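Long-range contacts in L-lysine 6-oxidase (Marinomonas mediterranea, PDB 3WEU), which oxidises the side-chain amine of L-lysine with a cysteine tryptophylquinone cofactor, releasing ammonium and hydrogen peroxide, the latter the source of its antibacterial activity: residues Q310-V315 with W587-G592; I610-G615 with F645-R650. All blocks are in the same frame, centred on the assembly; numbering follows the deposited sequence.

Contact 1 of 2, residues Q310-V315 with W587-G592; sequences QWVSNV and WDVLTG. With EDO (1,2-ethanediol), chain J.
The loop after helix 295-308 lies against strand 588-590, one half of a two-stranded antiparallel sheet a few residues past the quinone-forming Trp581. Val312 O takes two backbone bonds at the start of the strand. Trp587 N reaches Val312 O at 3.0 Å. Asp588 N reaches Val312 O at 3.1 Å, from above the carbonyl plane. Two waters extend the seam: one links Gln310 O to Asp588 O, the other Trp311 O to Leu590 N. Apolar contact lies further along, where Leu590 CD1 meets the edge of the Trp311 ring, 3.7 Å from CZ3. Val312 CG1 approaches Val589 CG1 at 4.2 Å. Asn314 ND2 packs beside the carboxylate of Asp588, 3.6 Å from Asp588 CG, with the two planes 31° apart. Their main polar partners lie outside: Asp588 OD1 bonds Tyr579 OH, and Asn314 OD1 bonds Gln609 NE2. Trp587 CG is anti to the backbone N (chi1 -161°), which turns the indole away from the loop. There Trp587 NE1 bonds O2 of a 1,2-ethanediol, probably from the crystallisation liquor, at 3.1 Å. Strand 609-611 pairs with strand 588-590, strand 575-579 borders Ser313 and Trp587, and Ile632 of strand 631-634 packs on Val312 and Val589.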
loop_
_atom_site.group_PDB
_atom_site.type_symbol
_atom_site.label_atom_id
_atom_site.label_comp_id
_atom_site.label_asym_id
_atom_site.label_seq_id
_atom_site.Cartn_x
_atom_site.Cartn_y
_atom_site.Cartn_z
ATOM N N GLN A 310 -36.005 -12.460 5.537
ATOM C CA GLN A 310 -35.732 -13.236 4.309
ATOM C C GLN A 310 -35.489 -12.412 3.039
ATOM O O GLN A 310 -34.909 -12.948 2.072
ATOM C CB GLN A 310 -36.909 -14.207 4.084
ATOM C CG GLN A 310 -38.234 -13.475 3.783
ATOM C CD GLN A 310 -39.364 -14.460 3.521
ATOM O OE1 GLN A 310 -39.413 -15.103 2.476
ATOM N NE2 GLN A 310 -40.318 -14.538 4.439
ATOM N N TRP A 311 -35.944 -11.150 3.016
ATOM C CA TRP A 311 -35.777 -10.335 1.817
ATOM C C TRP A 311 -34.370 -9.739 1.697
ATOM O O TRP A 311 -34.042 -9.173 0.672
ATOM C CB TRP A 311 -36.772 -9.218 1.791
ATOM C CG TRP A 311 -38.208 -9.740 1.767
ATOM C CD1 TRP A 311 -39.123 -9.662 2.784
ATOM C CD2 TRP A 311 -38.864 -10.345 0.669
ATOM N NE1 TRP A 311 -40.304 -10.252 2.373
ATOM C CE2 TRP A 311 -40.189 -10.655 1.075
ATOM C CE3 TRP A 311 -38.483 -10.652 -0.641
ATOM C CZ2 TRP A 311 -41.138 -11.231 0.200
ATOM C CZ3 TRP A 311 -39.413 -11.240 -1.480
ATOM C CH2 TRP A 311 -40.743 -11.509 -1.045
ATOM N N VAL A 312 -33.591 -9.871 2.763
ATOM C CA VAL A 312 -32.297 -9.246 2.869
ATOM C C VAL A 312 -31.218 -10.161 3.409
ATOM O O VAL A 312 -30.071 -9.725 3.519
ATOM C CB VAL A 312 -32.377 -7.934 3.673
ATOM C CG1 VAL A 312 -33.104 -6.830 2.928
ATOM C CG2 VAL A 312 -33.064 -8.153 4.997
ATOM N N SER A 313 -31.568 -11.408 3.759
ATOM C CA SER A 313 -30.626 -12.356 4.366
ATOM C C SER A 313 -31.205 -13.752 4.191
ATOM O O SER A 313 -32.439 -13.902 3.995
ATOM C CB SER A 313 -30.437 -12.013 5.847
ATOM O OG SER A 313 -31.654 -12.095 6.544
ATOM N N ASN A 314 -30.376 -14.771 4.412
ATOM C CA ASN A 314 -30.809 -16.154 4.425
ATOM C C ASN A 314 -30.826 -16.664 5.852
ATOM O O ASN A 314 -29.815 -17.103 6.373
ATOM C CB ASN A 314 -29.936 -17.006 3.523
ATOM C CG ASN A 314 -30.163 -16.681 2.078
ATOM O OD1 ASN A 314 -31.290 -16.583 1.633
ATOM N ND2 ASN A 314 -29.089 -16.470 1.337
ATOM N N VAL A 315 -32.023 -16.581 6.443
ATOM C CA VAL A 315 -32.250 -16.973 7.805
ATOM C C VAL A 315 -33.453 -17.906 7.874
ATOM O O VAL A 315 -34.365 -17.764 8.710
ATOM C CB VAL A 315 -32.485 -15.723 8.677
ATOM C CG1 VAL A 315 -31.157 -15.015 8.876
ATOM C CG2 VAL A 315 -33.628 -14.848 8.056
ATOM N N TRP A 587 -27.824 -7.961 2.589
ATOM C CA TRP A 587 -26.767 -8.821 2.060
ATOM C C TRP A 587 -27.197 -9.690 0.934
ATOM O O TRP A 587 -26.505 -9.728 -0.107
ATOM C CB TRP A 587 -26.142 -9.615 3.195
ATOM C CG TRP A 587 -24.808 -10.185 2.904
ATOM C CD1 TRP A 587 -24.424 -11.502 2.971
ATOM C CD2 TRP A 587 -23.641 -9.443 2.554
ATOM N NE1 TRP A 587 -23.106 -11.597 2.666
ATOM C CE2 TRP A 587 -22.599 -10.356 2.408
ATOM C CE3 TRP A 587 -23.404 -8.120 2.313
ATOM C CZ2 TRP A 587 -21.322 -9.971 2.053
ATOM C CZ3 TRP A 587 -22.112 -7.727 1.927
ATOM C CH2 TRP A 587 -21.110 -8.662 1.801
ATOM N N ASP A 588 -28.298 -10.438 1.118
ATOM C CA ASP A 588 -28.796 -11.345 0.094
ATOM C C ASP A 588 -30.155 -10.818 -0.335
ATOM O O ASP A 588 -31.089 -10.827 0.454
ATOM C CB ASP A 588 -28.897 -12.737 0.650
ATOM C CG ASP A 588 -27.633 -13.149 1.372
ATOM O OD1 ASP A 588 -27.527 -12.965 2.596
ATOM O OD2 ASP A 588 -26.708 -13.584 0.679
ATOM N N VAL A 589 -30.214 -10.302 -1.558
ATOM C CA VAL A 589 -31.382 -9.558 -2.063
ATOM C C VAL A 589 -31.752 -9.990 -3.453
ATOM O O VAL A 589 -30.919 -10.594 -4.173
ATOM C CB VAL A 589 -31.131 -8.041 -2.054
ATOM C CG1 VAL A 589 -30.929 -7.529 -0.652
ATOM C CG2 VAL A 589 -30.002 -7.638 -2.971
ATOM N N LEU A 590 -32.995 -9.681 -3.854
ATOM C CA LEU A 590 -33.519 -10.092 -5.169
ATOM C C LEU A 590 -33.328 -8.986 -6.171
ATOM O O LEU A 590 -33.585 -7.789 -5.859
ATOM C CB LEU A 590 -35.016 -10.445 -5.043
ATOM C CG LEU A 590 -35.395 -11.555 -4.056
ATOM C CD1 LEU A 590 -36.908 -11.772 -4.152
ATOM C CD2 LEU A 590 -34.659 -12.823 -4.476
ATOM N N THR A 591 -32.842 -9.344 -7.367
ATOM C CA THR A 591 -32.763 -8.411 -8.420
ATOM C C THR A 591 -34.152 -8.004 -8.838
ATOM O O THR A 591 -35.080 -8.818 -8.893
ATOM C CB THR A 591 -32.038 -8.976 -9.658
ATOM O OG1 THR A 591 -32.646 -10.244 -9.958
ATOM C CG2 THR A 591 -30.605 -9.164 -9.374
ATOM N N GLY A 592 -34.251 -6.744 -9.226
ATOM C CA GLY A 592 -35.528 -6.074 -9.488
ATOM C C GLY A 592 -35.813 -5.476 -10.892
ATOM O O GLY A 592 -36.889 -4.925 -11.111
HETATM C C1 EDO J . -20.456 -13.380 -0.099
HETATM O O1 EDO J . -21.301 -12.244 -0.267
HETATM C C2 EDO J . -21.225 -14.333 0.823
HETATM O O2 EDO J . -21.069 -13.932 2.203
HETATM O O HOH W 1 -33.386 -12.466 -0.242
HETATM O O HOH W 2 -34.865 -8.453 -1.920
#

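Contact 2 of 2, residues I610-G615 with F645-R650; sequences INYARG and FTETER
Arg614 and Glu647 form the salt bridge between these segments. The guanidinium meets the carboxylate end-on, one nitrogen to each oxygen. NH1 of Arg614 reaches OE2 of Glu647 at 2.9 Å and nearly straight (173°), on the syn side but out of the carboxylate plane. NH2 of Arg614 meets the syn lone pair of Glu647 OE1 at 2.8 Å. Arg614 CG sits between the backbone N and the carbonyl carbon (chi1 61°), and the chain, extended from there to NE, carries the guanidinium to Glu647. Arg614 NH1 also bonds Asn611 O in its own segment, which helps fix the rotation of the group.

Residues 611-614 make a type I beta turn that ends strand 609-611, and Arg650 follows strand 645-648. Arg650 binds this turn through backbone carbonyls. Arg650 NH2 gives a bond of 2.8 Å to Arg614 O, in the carbonyl plane and on a lone pair. Arg650 NH2 also reaches Tyr612 O at 3.0 Å, from above that carbonyl plane. A weak bond runs from Arg650 NH1 to Arg614 O.

The two guanidinium groups stack, with centres 3.7 Å apart and planes at 19°. Glu647 lies close to both, and its single charge probably offsets part of theirs. The carbonyls of Tyr612 and Arg614 also face Arg650. To Arg650 NE, Glu647 OE2 is only a long salt-bridge partner. A water joins Tyr612 O, Glu647 OE2 and Arg650 NE.

Ile610 CG1 covers the other face of the Arg614 guanidinium, offset toward the rim. Phe679 makes a cation-pi contact with Arg614, and Phe655 does so with Arg650.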
loop_
_atom_site.group_PDB
_atom_site.type_symbol
_atom_site.label_atom_id
_atom_site.label_comp_id
_atom_site.label_asym_id
_atom_site.label_seq_id
_atom_site.Cartn_x
_atom_site.Cartn_y
_atom_site.Cartn_z
ATOM N N ILE A 610 -28.930 -12.232 -5.065
ATOM C CA ILE A 610 -27.518 -11.957 -5.290
ATOM C C ILE A 610 -27.013 -11.083 -4.196
ATOM O O ILE A 610 -27.744 -10.589 -3.377
ATOM C CB ILE A 610 -27.261 -11.231 -6.653
ATOM C CG1 ILE A 610 -27.638 -9.778 -6.674
ATOM C CG2 ILE A 610 -27.864 -11.988 -7.792
ATOM C CD1 ILE A 610 -28.984 -9.406 -6.237
ATOM N N ASN A 611 -25.710 -10.881 -4.175
ATOM C CA ASN A 611 -25.139 -10.042 -3.121
ATOM C C ASN A 611 -25.465 -8.550 -3.292
ATOM O O ASN A 611 -25.228 -7.894 -4.360
ATOM C CB ASN A 611 -23.634 -10.244 -3.011
ATOM C CG ASN A 611 -23.023 -9.355 -1.911
ATOM O OD1 ASN A 611 -22.433 -8.303 -2.157
ATOM N ND2 ASN A 611 -23.149 -9.810 -0.687
ATOM N N TYR A 612 -26.001 -7.989 -2.224
ATOM C CA TYR A 612 -26.435 -6.596 -2.231
ATOM C C TYR A 612 -25.304 -5.596 -2.613
ATOM O O TYR A 612 -25.535 -4.575 -3.251
ATOM C CB TYR A 612 -26.963 -6.227 -0.836
ATOM C CG TYR A 612 -27.297 -4.766 -0.624
ATOM C CD1 TYR A 612 -28.464 -4.218 -1.160
ATOM C CD2 TYR A 612 -26.464 -3.931 0.085
ATOM C CE1 TYR A 612 -28.793 -2.904 -0.988
ATOM C CE2 TYR A 612 -26.792 -2.628 0.277
ATOM C CZ TYR A 612 -27.949 -2.112 -0.289
ATOM O OH TYR A 612 -28.257 -0.810 -0.149
ATOM N N ALA A 613 -24.117 -5.842 -2.072
ATOM C CA ALA A 613 -22.998 -4.921 -2.277
ATOM C C ALA A 613 -22.087 -5.333 -3.418
ATOM O O ALA A 613 -20.972 -4.861 -3.452
ATOM C CB ALA A 613 -22.181 -4.839 -1.000
ATOM N N ARG A 614 -22.536 -6.143 -4.347
ATOM C CA ARG A 614 -21.659 -6.690 -5.380
ATOM C C ARG A 614 -21.051 -5.481 -6.117
ATOM O O ARG A 614 -21.733 -4.544 -6.496
ATOM C CB ARG A 614 -22.413 -7.596 -6.274
ATOM C CG ARG A 614 -23.582 -6.944 -7.050
ATOM C CD ARG A 614 -24.576 -7.939 -7.574
ATOM N NE ARG A 614 -25.644 -7.246 -8.257
ATOM C CZ ARG A 614 -26.628 -6.576 -7.653
ATOM N NH1 ARG A 614 -26.698 -6.477 -6.317
ATOM N NH2 ARG A 614 -27.565 -5.961 -8.421
ATOM N N GLY A 615 -19.750 -5.557 -6.350
ATOM C CA GLY A 615 -19.045 -4.519 -7.036
ATOM C C GLY A 615 -18.318 -3.533 -6.144
ATOM O O GLY A 615 -17.396 -2.853 -6.586
ATOM N N PHE A 645 -40.185 -7.989 -2.166
ATOM C CA PHE A 645 -39.155 -6.991 -2.044
ATOM C C PHE A 645 -38.011 -7.276 -2.998
ATOM O O PHE A 645 -37.465 -8.407 -3.051
ATOM C CB PHE A 645 -38.549 -7.017 -0.639
ATOM C CG PHE A 645 -39.362 -6.364 0.425
ATOM C CD1 PHE A 645 -40.397 -7.011 1.055
ATOM C CD2 PHE A 645 -39.085 -5.065 0.788
ATOM C CE1 PHE A 645 -41.130 -6.364 2.066
ATOM C CE2 PHE A 645 -39.784 -4.432 1.793
ATOM C CZ PHE A 645 -40.779 -5.096 2.453
ATOM N N THR A 646 -37.619 -6.287 -3.746
ATOM C CA THR A 646 -36.473 -6.377 -4.571
ATOM C C THR A 646 -35.639 -5.113 -4.474
ATOM O O THR A 646 -36.074 -4.045 -3.973
ATOM C CB THR A 646 -36.807 -6.514 -6.110
ATOM O OG1 THR A 646 -37.306 -5.283 -6.604
ATOM C CG2 THR A 646 -37.865 -7.562 -6.390
ATOM N N GLU A 647 -34.429 -5.203 -5.038
ATOM C CA GLU A 647 -33.622 -4.013 -5.299
ATOM C C GLU A 647 -34.425 -3.076 -6.200
ATOM O O GLU A 647 -35.116 -3.518 -7.136
ATOM C CB GLU A 647 -32.359 -4.366 -6.135
ATOM C CG GLU A 647 -31.265 -4.993 -5.292
ATOM C CD GLU A 647 -29.947 -5.113 -5.991
ATOM O OE1 GLU A 647 -29.964 -5.298 -7.210
ATOM O OE2 GLU A 647 -28.933 -4.994 -5.298
ATOM N N THR A 648 -34.287 -1.789 -5.946
ATOM C CA THR A 648 -34.763 -0.719 -6.843
ATOM C C THR A 648 -33.650 0.367 -6.823
ATOM O O THR A 648 -32.953 0.535 -5.784
ATOM C CB THR A 648 -36.110 -0.097 -6.330
ATOM O OG1 THR A 648 -35.954 0.479 -5.022
ATOM C CG2 THR A 648 -37.251 -1.165 -6.256
ATOM N N GLU A 649 -33.546 1.123 -7.916
ATOM C CA GLU A 649 -32.755 2.338 -7.970
ATOM C C GLU A 649 -31.238 2.132 -7.746
ATOM O O GLU A 649 -30.500 3.084 -7.419
ATOM C CB GLU A 649 -33.296 3.395 -7.022
ATOM C CG GLU A 649 -34.729 3.809 -7.315
ATOM C CD GLU A 649 -35.148 5.008 -6.488
ATOM O OE1 GLU A 649 -34.616 6.123 -6.766
ATOM O OE2 GLU A 649 -35.997 4.831 -5.556
ATOM N N ARG A 650 -30.745 0.940 -8.067
ATOM C CA ARG A 650 -29.271 0.708 -8.019
ATOM C C ARG A 650 -28.658 1.466 -9.175
ATOM O O ARG A 650 -29.241 1.497 -10.241
ATOM C CB ARG A 650 -28.946 -0.789 -8.165
ATOM C CG ARG A 650 -27.574 -1.129 -7.591
ATOM C CD ARG A 650 -27.152 -2.565 -7.775
ATOM N NE ARG A 650 -26.226 -2.986 -6.721
ATOM C CZ ARG A 650 -24.937 -3.329 -6.872
ATOM N NH1 ARG A 650 -24.347 -3.409 -8.048
ATOM N NH2 ARG A 650 -24.245 -3.632 -5.804
HETATM O O HOH W 3 -27.549 -2.883 -4.254
#

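Contacts 1 and 2 lie side by side, their centres about 9 Å apart, and share the two-stranded sheet of 588-590 and 609-611. Contact 1 brings a distant loop to one strand. Contact 2 joins the turn after the other strand to the end of 645-648. Probable hydrogen bonds from Ile610 N to Val589 O and from Tyr612 N to Trp587 O join them. A second bridge runs through 645-650, where Trp311 packs on Phe645 and Glu647 bonds Leu590 through the backbone. Contact 1 is partly buried and relies on backbone bonds, waters and apolar side chains. Contact 2 is buried and combines a salt bridge, stacked guanidinium groups and arginine-to-carbonyl bonds, with two arginines sharing one glutamate.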